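Local coordinates for alkyl hydroperoxide reductase AhpD (Deinococcus radiodurans R1, PDB 6K40), which probably contributes to peroxide detoxification as an antioxidant enzyme of the all-helical AhpD-like family, at residues 31-36 with 41-46; 16-21 with 50-55. One frame throughout, in Å; residues are numbered along the deposited sequence.

Contact 1: residues 31-36 with 41-46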
loop_
_atom_site.group_PDB
_atom_site.type_symbol
_atom_site.label_atom_id
_atom_site.label_comp_id
_atom_site.label_asym_id
_atom_site.label_seq_id
_atom_site.Cartn_x
_atom_site.Cartn_y
_atom_site.Cartn_z
ATOM N N LYS A 31 0.365 8.882 32.021
ATOM C CA LYS A 31 -0.411 10.100 31.806
ATOM C C LYS A 31 -0.718 10.296 30.324
ATOM O O LYS A 31 -1.831 10.702 29.958
ATOM C CB LYS A 31 0.342 11.310 32.364
ATOM C CG LYS A 31 -0.410 12.622 32.212
ATOM C CD LYS A 31 0.321 13.774 32.891
ATOM C CE LYS A 31 1.414 14.345 31.999
ATOM N NZ LYS A 31 2.707 13.622 32.158
ATOM N N LEU A 32 0.234 9.950 29.453
ATOM C CA LEU A 32 -0.022 10.035 28.019
ATOM C C LEU A 32 -1.041 8.993 27.576
ATOM O O LEU A 32 -1.873 9.266 26.706
ATOM C CB LEU A 32 1.282 9.874 27.240
ATOM C CG LEU A 32 1.140 9.900 25.717
ATOM C CD1 LEU A 32 0.625 11.256 25.249
ATOM C CD2 LEU A 32 2.458 9.551 25.041
ATOM N N TRP A 33 -0.998 7.797 28.169
ATOM C CA TRP A 33 -2.008 6.781 27.885
ATOM C C TRP A 33 -3.406 7.295 28.212
ATOM O O TRP A 33 -4.344 7.149 27.417
ATOM C CB TRP A 33 -1.704 5.512 28.684
ATOM C CG TRP A 33 -0.530 4.729 28.183
ATOM C CD1 TRP A 33 0.218 4.987 27.071
ATOM C CD2 TRP A 33 0.029 3.551 28.776
ATOM N NE1 TRP A 33 1.207 4.043 26.935
ATOM C CE2 TRP A 33 1.111 3.150 27.969
ATOM C CE3 TRP A 33 -0.283 2.796 29.911
ATOM C CZ2 TRP A 33 1.884 2.027 28.260
ATOM C CZ3 TRP A 33 0.485 1.682 30.197
ATOM C CH2 TRP A 33 1.556 1.309 29.376
ATOM N N SER A 34 -3.553 7.915 29.384
ATOM C CA SER A 34 -4.861 8.415 29.795
ATOM C C SER A 34 -5.312 9.566 28.905
ATOM O O SER A 34 -6.498 9.671 28.569
ATOM C CB SER A 34 -4.831 8.845 31.258
ATOM O OG SER A 34 -4.873 7.716 32.110
ATOM N N LYS A 35 -4.375 10.418 28.478
ATOM C CA LYS A 35 -4.754 11.525 27.605
ATOM C C LYS A 35 -5.163 11.019 26.226
ATOM O O LYS A 35 -6.151 11.495 25.646
ATOM C CB LYS A 35 -3.587 12.502 27.502
ATOM C CG LYS A 35 -3.818 13.726 26.628
ATOM C CD LYS A 35 -2.498 14.475 26.426
ATOM C CE LYS A 35 -2.450 15.247 25.113
ATOM N NZ LYS A 35 -3.465 16.337 25.054
ATOM N N ALA A 36 -4.459 10.004 25.718
ATOM C CA ALA A 36 -4.790 9.443 24.415
ATOM C C ALA A 36 -6.165 8.802 24.444
ATOM O O ALA A 36 -6.943 8.934 23.493
ATOM C CB ALA A 36 -3.735 8.419 24.003
ATOM N N GLY A 41 -10.495 7.456 22.228
ATOM C CA GLY A 41 -11.180 6.216 22.528
ATOM C C GLY A 41 -10.288 4.995 22.583
ATOM O O GLY A 41 -10.795 3.885 22.803
ATOM N N PHE A 42 -8.989 5.153 22.350
ATOM C CA PHE A 42 -8.036 4.059 22.474
ATOM C C PHE A 42 -6.653 4.663 22.680
ATOM O O PHE A 42 -6.460 5.875 22.565
ATOM C CB PHE A 42 -8.073 3.137 21.247
ATOM C CG PHE A 42 -7.656 3.810 19.975
ATOM C CD1 PHE A 42 -6.382 3.630 19.465
ATOM C CD2 PHE A 42 -8.538 4.630 19.294
ATOM C CE1 PHE A 42 -5.996 4.258 18.295
ATOM C CE2 PHE A 42 -8.162 5.258 18.129
ATOM C CZ PHE A 42 -6.888 5.073 17.626
ATOM N N VAL A 43 -5.699 3.803 23.007
ATOM C CA VAL A 43 -4.305 4.196 23.181
ATOM C C VAL A 43 -3.513 3.629 22.004
ATOM O O VAL A 43 -3.482 2.406 21.826
ATOM C CB VAL A 43 -3.726 3.707 24.519
ATOM C CG1 VAL A 43 -2.273 4.147 24.660
ATOM C CG2 VAL A 43 -4.545 4.237 25.686
ATOM N N PRO A 44 -2.881 4.467 21.185
ATOM C CA PRO A 44 -2.060 3.951 20.081
ATOM C C PRO A 44 -1.044 2.926 20.561
ATOM O O PRO A 44 -0.348 3.131 21.558
ATOM C CB PRO A 44 -1.378 5.209 19.538
ATOM C CG PRO A 44 -2.338 6.308 19.850
ATOM C CD PRO A 44 -2.974 5.937 21.166
ATOM N N ASN A 45 -0.969 1.804 19.840
ATOM C CA ASN A 45 -0.104 0.704 20.254
ATOM C C ASN A 45 1.366 1.102 20.296
ATOM O O ASN A 45 2.142 0.476 21.028
ATOM C CB ASN A 45 -0.298 -0.498 19.326
ATOM C CG ASN A 45 -1.593 -1.243 19.597
ATOM O OD1 ASN A 45 -2.129 -1.199 20.707
ATOM N ND2 ASN A 45 -2.102 -1.934 18.581
ATOM N N VAL A 46 1.769 2.118 19.530
ATOM C CA VAL A 46 3.146 2.594 19.625
ATOM C C VAL A 46 3.404 3.175 21.010
ATOM O O VAL A 46 4.487 2.993 21.582
ATOM C CB VAL A 46 3.454 3.607 18.506
ATOM C CG1 VAL A 46 2.586 4.861 18.634
ATOM C CG2 VAL A 46 4.934 3.968 18.517
#
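Ala36, which turns its methyl toward the 41-46 segment, donates from its N to Leu32 O at 2.9 Å, the shorter of the two backbone bonds within 31-36. This is a corner between two consecutive helices, 27-40 and 45-49, in the all-helical AhpD-like fold. Helix 27-40 ends where Gly41 takes a positive phi of 90°, the chain then runs extended through Phe42, Val43 and Pro44, and helix 45-49 follows. The extended residues come back alongside the last turns of the first helix, and the contact across the corner is mainly apolar.

Val43 has the largest share of the buried surface, closely followed by Ala36, and it splits its branches between the side chain and the backbone of Trp33. With CG1 anti to the backbone N (chi1 -180°), that methyl of Val43 reaches the pyrrole part of the indole, 3.6 Å from Trp33 CD1, obliquely to the ring. The other methyl, Val43 CG2, rests 3.4 Å from Trp33 O. The indole has further partners: NE1 donates to Phe47 O in the next helix, and Arg48 makes a cation-pi contact with the ring. Asn189 also binds the corner, its ND2 bonded to Val43 O and its OD1 to Asn45 N.

Nearer the turn, Ala36 O and Phe42 O come within 3.2 Å of each other; both are acceptors, and no bond joins them. The side chain of Phe42 leaves the backbone away from the helix, and its ring stacks edge-to-face with Tyr192. Next to Val43 in the chain, Pro44 CD lies 3.8 Å from Ala36 CB.

Contact 2: residues 16-21 with 50-55; sequences FLAVPT and QALNGE
Leu52 lies against the chain at Ala18 and Pro20, where the N-terminal arm, with no regular secondary structure, passes over the turn that joins helix 45-49 to helix 54-69. Here the arm packs on the connection between two helices of the all-helical AhpD-like fold, in a contact that is partly buried and apolar in its side chains. The leucine can be followed outward. Leu52 CB is 3.9 Å from Ala18 O and also touches Pro20 CD; next comes Leu52 CG, likewise 3.9 Å from Ala18 O. Because CG stands anti to the backbone N (chi1 -179°), the side chain is carried out across the arm toward Ala18. Both methyls of Leu52 lie on one side of the carbonyl oxygen, CD1 at 3.5 Å and CD2 at 3.7 Å from Ala18 O. Leu52 CD1 also comes within 4.3 Å of Ala18 CB, a looser touch.

Pro20 is the buried half of the pair. Its CD and CG atoms do the touching: Pro20 CD packs on the backbone of Leu52, 3.9 Å from Leu52 CA, while CG of the proline leans over the preceding peptide. Pro20 also touches Ala25, and Ala51 packs on Phe57 of helix 54-69. Just past the turn, Glu55 OE2 bonds to His26 NE2, a second tie between this helix start and the chain leading into helix 27-40. Back at the proline, Pro20 CG is 3.8 Å from Ala51 O.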
loop_
_atom_site.group_PDB
_atom_site.type_symbol
_atom_site.label_atom_id
_atom_site.label_comp_id
_atom_site.label_asym_id
_atom_site.label_seq_id
_atom_site.Cartn_x
_atom_site.Cartn_y
_atom_site.Cartn_z
ATOM N N PHE A 16 7.934 -7.106 19.474
ATOM C CA PHE A 16 8.905 -8.178 19.640
ATOM C C PHE A 16 9.638 -8.098 20.971
ATOM O O PHE A 16 10.303 -9.066 21.354
ATOM C CB PHE A 16 9.943 -8.149 18.513
ATOM C CG PHE A 16 9.394 -8.494 17.160
ATOM C CD1 PHE A 16 8.275 -9.299 17.031
ATOM C CD2 PHE A 16 10.006 -8.010 16.011
ATOM C CE1 PHE A 16 7.774 -9.615 15.779
ATOM C CE2 PHE A 16 9.510 -8.323 14.757
ATOM C CZ PHE A 16 8.394 -9.126 14.640
ATOM N N LEU A 17 9.544 -6.975 21.671
ATOM C CA LEU A 17 10.159 -6.796 22.975
ATOM C C LEU A 17 9.075 -6.740 24.041
ATOM O O LEU A 17 7.875 -6.714 23.744
ATOM C CB LEU A 17 11.008 -5.521 23.013
ATOM C CG LEU A 17 12.018 -5.314 21.883
ATOM C CD1 LEU A 17 12.791 -4.021 22.094
ATOM C CD2 LEU A 17 12.967 -6.498 21.773
ATOM N N ALA A 18 9.515 -6.701 25.295
ATOM C CA ALA A 18 8.583 -6.566 26.404
ATOM C C ALA A 18 7.857 -5.232 26.318
ATOM O O ALA A 18 8.424 -4.220 25.894
ATOM C CB ALA A 18 9.319 -6.684 27.738
ATOM N N VAL A 19 6.598 -5.234 26.723
ATOM C CA VAL A 19 5.752 -4.044 26.704
ATOM C C VAL A 19 5.514 -3.630 28.150
ATOM O O VAL A 19 5.181 -4.484 28.978
ATOM C CB VAL A 19 4.413 -4.303 25.983
ATOM C CG1 VAL A 19 3.704 -2.995 25.675
ATOM C CG2 VAL A 19 4.649 -5.092 24.704
ATOM N N PRO A 20 5.684 -2.357 28.499
ATOM C CA PRO A 20 5.427 -1.941 29.885
ATOM C C PRO A 20 3.945 -2.088 30.218
ATOM O O PRO A 20 3.083 -1.743 29.408
ATOM C CB PRO A 20 5.869 -0.470 29.897
ATOM C CG PRO A 20 5.784 -0.039 28.468
ATOM C CD PRO A 20 6.167 -1.244 27.665
ATOM N N THR A 21 3.646 -2.619 31.411
ATOM C CA THR A 21 2.269 -2.756 31.891
ATOM C C THR A 21 1.842 -1.545 32.723
ATOM O O THR A 21 2.589 -0.588 32.891
ATOM C CB THR A 21 2.084 -4.024 32.707
ATOM O OG1 THR A 21 3.045 -4.025 33.765
ATOM C CG2 THR A 21 2.242 -5.250 31.828
ATOM N N GLN A 50 6.733 1.248 22.236
ATOM C CA GLN A 50 7.980 2.001 22.254
ATOM C C GLN A 50 8.293 2.603 23.617
ATOM O O GLN A 50 9.422 3.059 23.828
ATOM C CB GLN A 50 7.926 3.108 21.204
ATOM C CG GLN A 50 9.277 3.504 20.649
ATOM C CD GLN A 50 9.155 4.483 19.503
ATOM O OE1 GLN A 50 8.425 4.239 18.541
ATOM N NE2 GLN A 50 9.865 5.600 19.598
ATOM N N ALA A 51 7.338 2.610 24.541
ATOM C CA ALA A 51 7.518 3.262 25.832
ATOM C C ALA A 51 8.282 2.406 26.835
ATOM O O ALA A 51 8.331 2.772 28.013
ATOM C CB ALA A 51 6.161 3.654 26.418
ATOM N N LEU A 52 8.872 1.288 26.403
ATOM C CA LEU A 52 9.640 0.458 27.325
ATOM C C LEU A 52 10.785 1.246 27.951
ATOM O O LEU A 52 11.115 1.047 29.125
ATOM C CB LEU A 52 10.169 -0.778 26.599
ATOM C CG LEU A 52 10.987 -1.776 27.423
ATOM C CD1 LEU A 52 10.095 -2.523 28.403
ATOM C CD2 LEU A 52 11.728 -2.747 26.516
ATOM N N ASN A 53 11.404 2.143 27.181
ATOM C CA ASN A 53 12.387 3.100 27.692
ATOM C C ASN A 53 11.670 4.438 27.867
ATOM O O ASN A 53 11.528 5.206 26.912
ATOM C CB ASN A 53 13.580 3.215 26.749
ATOM C CG ASN A 53 14.400 1.941 26.691
ATOM O OD1 ASN A 53 14.160 1.005 27.452
ATOM N ND2 ASN A 53 15.373 1.897 25.787
ATOM N N GLY A 54 11.225 4.711 29.093
ATOM C CA GLY A 54 10.343 5.828 29.396
ATOM C C GLY A 54 10.771 7.215 28.954
ATOM O O GLY A 54 10.059 7.868 28.181
ATOM N N GLU A 55 11.919 7.687 29.448
ATOM C CA GLU A 55 12.332 9.058 29.162
ATOM C C GLU A 55 12.667 9.239 27.689
ATOM O O GLU A 55 12.348 10.280 27.092
ATOM C CB GLU A 55 13.525 9.435 30.037
ATOM C CG GLU A 55 13.190 9.523 31.512
ATOM C CD GLU A 55 12.327 10.728 31.839
ATOM O OE1 GLU A 55 12.383 11.727 31.086
ATOM O OE2 GLU A 55 11.586 10.675 32.844
#

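Starting from the N terminus, the chain first lays down the arm 16-21, then enters helix 27-40, turns at Gly41 and runs through helix 45-49 to the turn at 50-55. Contact 2 closes this long excursion, with 28 residues between its segments. Contact 1 closes a much shorter turn within it, its segments four helical residues apart, so the two nest and do not cross. Together they tie the arm, helix 27-40, helix 45-49 and the start of helix 54-69 into one flank of the chain. Their centres are about 14 Å apart, yet they meet at the indole, where Trp33 CH2 packs 3.4 Å from Pro20 O.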